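Aminoglycoside N(3)-acetyltransferase (Enterobacter cloacae, PDB 6NP3) transfers the acetyl group of acetyl-CoA to the 3-amino group of 2-deoxystreptamine antibiotics such as gentamicin, and so probably confers resistance to them. Local coordinates at residues S4-E7 against L8-L12. Residues are numbered along the deposited sequence; the frame is centred on the assembly and turned at random. Where two conformers were deposited one is given.
Sequences SKSE and LVRQL
The flat carbonyl group of S4 meets the next turn of helix 5-15 at its oxygen: L8 N donates to S4 O (3.1 Å), and L8 CG packs against the same oxygen at 3.4 Å. This is the helix's N-terminal turn, closed by a capping box of S4 and E7. The E7 carboxylate is gripped at one oxygen: S4 N approaches OE1 on its anti lone pair, 3.0 Å away and almost straight at 175°, while S4 OG donates to OE1 on the anti side too, but 33° out of the carboxylate plane. In return E7 N donates to S4 OG at 3.1 Å. Serine suits the N-cap because its short hydroxyl reaches back to a first-turn N-H that has no carbonyl of an earlier helical turn to bond; glutamate three residues on reaches the cap's own N-H, and its negative charge probably also suits the positive end of the helix dipole.

Beyond the cap, K5, S6 and E7 each accept from the N-H four residues ahead. L8 and V9, apolar as their buried side requires, pack on A45 of helix 39-50; L12 continues that side onto V241. The K5 chain lies alongside V9, K5 CG 4.1 Å from V9 CG2, while its length carries the charge outward. Q11 CG lies against E7 O, and glutamine supplies an amide oxygen, OE1, that accepts from G242 N, between strands 237-241 and 244-250. R10 keeps its charged end on the exposed side; with CG beside its backbone N (chi1 -55°), it brings that carbon to 3.2 Å from S6 O.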
ATOM      1  N   SER A   4      18.185 -12.501  12.968  1.00 24.47           N
ATOM      2  CA  SER A   4      17.547 -12.190  14.232  1.00 23.74           C
ATOM      3  C   SER A   4      16.888 -10.817  14.164  1.00 21.36           C
ATOM      4  O   SER A   4      17.250  -9.961  13.350  1.00 20.30           O
ATOM      5  CB  SER A   4      18.575 -12.170  15.354  1.00 24.82           C
ATOM      6  OG  SER A   4      19.446 -11.079  15.177  1.00 25.39           O
ATOM      7  N   LYS A   5      15.925 -10.597  15.060  0.61 20.83           N
ATOM      8  CA  LYS A   5      15.305  -9.279  15.155  0.61 20.28           C
ATOM      9  C   LYS A   5      16.358  -8.198  15.366  0.61 19.68           C
ATOM     10  O   LYS A   5      16.355  -7.163  14.689  0.61 18.96           O
ATOM     11  CB  LYS A   5      14.272  -9.252  16.283  0.61 21.83           C
ATOM     12  CG  LYS A   5      13.684  -7.866  16.508  0.61 23.26           C
ATOM     13  CD  LYS A   5      12.509  -7.875  17.478  0.61 24.48           C
ATOM     14  CE  LYS A   5      12.934  -8.267  18.874  0.61 25.11           C
ATOM     15  NZ  LYS A   5      11.853  -8.044  19.871  0.61 26.42           N
ATOM     16  N   SER A   6      17.275  -8.419  16.311  0.61 20.32           N
ATOM     17  CA  SER A   6      18.290  -7.412  16.596  0.61 20.41           C
ATOM     18  C   SER A   6      19.077  -7.033  15.348  0.61 20.37           C
ATOM     19  O   SER A   6      19.368  -5.852  15.124  0.61 19.59           O
ATOM     20  CB  SER A   6      19.246  -7.920  17.680  0.61 21.24           C
ATOM     21  OG  SER A   6      20.385  -7.084  17.815  0.61 22.40           O
ATOM     22  N   GLU A   7      19.480  -8.018  14.546  1.00 20.55           N
ATOM     23  CA  GLU A   7      20.241  -7.704  13.342  1.00 22.59           C
ATOM     24  C   GLU A   7      19.413  -6.850  12.387  1.00 19.47           C
ATOM     25  O   GLU A   7      19.912  -5.870  11.815  1.00 18.48           O
ATOM     26  CB  GLU A   7      20.650  -8.996  12.640  1.00 26.80           C
ATOM     27  CG  GLU A   7      21.766  -9.785  13.325  1.00 33.26           C
ATOM     28  CD  GLU A   7      22.018 -11.130  12.668  1.00 39.31           C
ATOM     29  OE1 GLU A   7      21.063 -11.911  12.498  1.00 39.04           O
ATOM     30  OE2 GLU A   7      23.181 -11.406  12.316  1.00 44.63           O
ATOM     31  N   LEU A   8      18.142  -7.210  12.211  1.00 17.10           N
ATOM     32  CA  LEU A   8      17.279  -6.422  11.339  1.00 15.76           C
ATOM     33  C   LEU A   8      17.125  -4.999  11.846  1.00 15.38           C
ATOM     34  O   LEU A   8      17.138  -4.049  11.048  1.00 15.23           O
ATOM     35  CB  LEU A   8      15.923  -7.090  11.205  1.00 15.96           C
ATOM     36  CG  LEU A   8      15.944  -8.483  10.590  1.00 17.57           C
ATOM     37  CD1 LEU A   8      14.550  -9.075  10.594  1.00 19.63           C
ATOM     38  CD2 LEU A   8      16.485  -8.488   9.173  1.00 17.95           C
ATOM     39  N   VAL A   9      16.946  -4.823  13.154  1.00 15.26           N
ATOM     40  CA  VAL A   9      16.791  -3.481  13.696  1.00 15.61           C
ATOM     41  C   VAL A   9      18.023  -2.636  13.402  1.00 15.70           C
ATOM     42  O   VAL A   9      17.918  -1.454  13.055  1.00 16.07           O
ATOM     43  CB  VAL A   9      16.463  -3.541  15.201  1.00 16.47           C
ATOM     44  CG1 VAL A   9      16.484  -2.153  15.751  1.00 18.56           C
ATOM     45  CG2 VAL A   9      15.118  -4.184  15.410  1.00 17.29           C
ATOM     46  N   ARG A  10      19.218  -3.206  13.597  1.00 16.31           N
ATOM     47  CA  ARG A  10      20.424  -2.434  13.337  1.00 17.07           C
ATOM     48  C   ARG A  10      20.535  -2.102  11.858  1.00 16.94           C
ATOM     49  O   ARG A  10      20.982  -1.012  11.498  1.00 16.72           O
ATOM     50  CB  ARG A  10      21.670  -3.171  13.836  1.00 18.96           C
ATOM     51  CG  ARG A  10      21.619  -3.562  15.309  1.00 21.82           C
ATOM     52  CD  ARG A  10      21.239  -2.403  16.220  1.00 23.42           C
ATOM     53  NE  ARG A  10      22.264  -1.361  16.296  1.00 23.54           N
ATOM     54  CZ  ARG A  10      22.067  -0.160  16.825  1.00 25.63           C
ATOM     55  NH1 ARG A  10      20.882   0.166  17.319  1.00 27.76           N
ATOM     56  NH2 ARG A  10      23.054   0.722  16.848  1.00 27.07           N
ATOM     57  N   GLN A  11      20.169  -3.044  10.982  1.00 16.01           N
ATOM     58  CA  GLN A  11      20.157  -2.751   9.550  1.00 16.29           C
ATOM     59  C   GLN A  11      19.166  -1.640   9.195  1.00 15.11           C
ATOM     60  O   GLN A  11      19.461  -0.789   8.345  1.00 15.24           O
ATOM     61  CB  GLN A  11      19.804  -4.009   8.765  1.00 16.17           C
ATOM     62  CG  GLN A  11      20.896  -5.044   8.689  1.00 17.49           C
ATOM     63  CD  GLN A  11      20.427  -6.312   8.042  1.00 17.96           C
ATOM     64  OE1 GLN A  11      19.308  -6.737   8.253  1.00 18.48           O
ATOM     65  NE2 GLN A  11      21.277  -6.920   7.230  1.00 19.81           N
ATOM     66  N   LEU A  12      17.982  -1.644   9.813  1.00 14.84           N
ATOM     67  CA  LEU A  12      17.006  -0.592   9.557  1.00 14.52           C
ATOM     68  C   LEU A  12      17.526   0.756  10.021  1.00 14.97           C
ATOM     69  O   LEU A  12      17.350   1.776   9.338  1.00 14.41           O
ATOM     70  CB  LEU A  12      15.688  -0.956  10.229  1.00 14.45           C
ATOM     71  CG  LEU A  12      14.934  -2.128   9.590  1.00 15.00           C
ATOM     72  CD1 LEU A  12      13.866  -2.680  10.507  1.00 15.96           C
ATOM     73  CD2 LEU A  12      14.323  -1.690   8.274  1.00 15.14           C
TER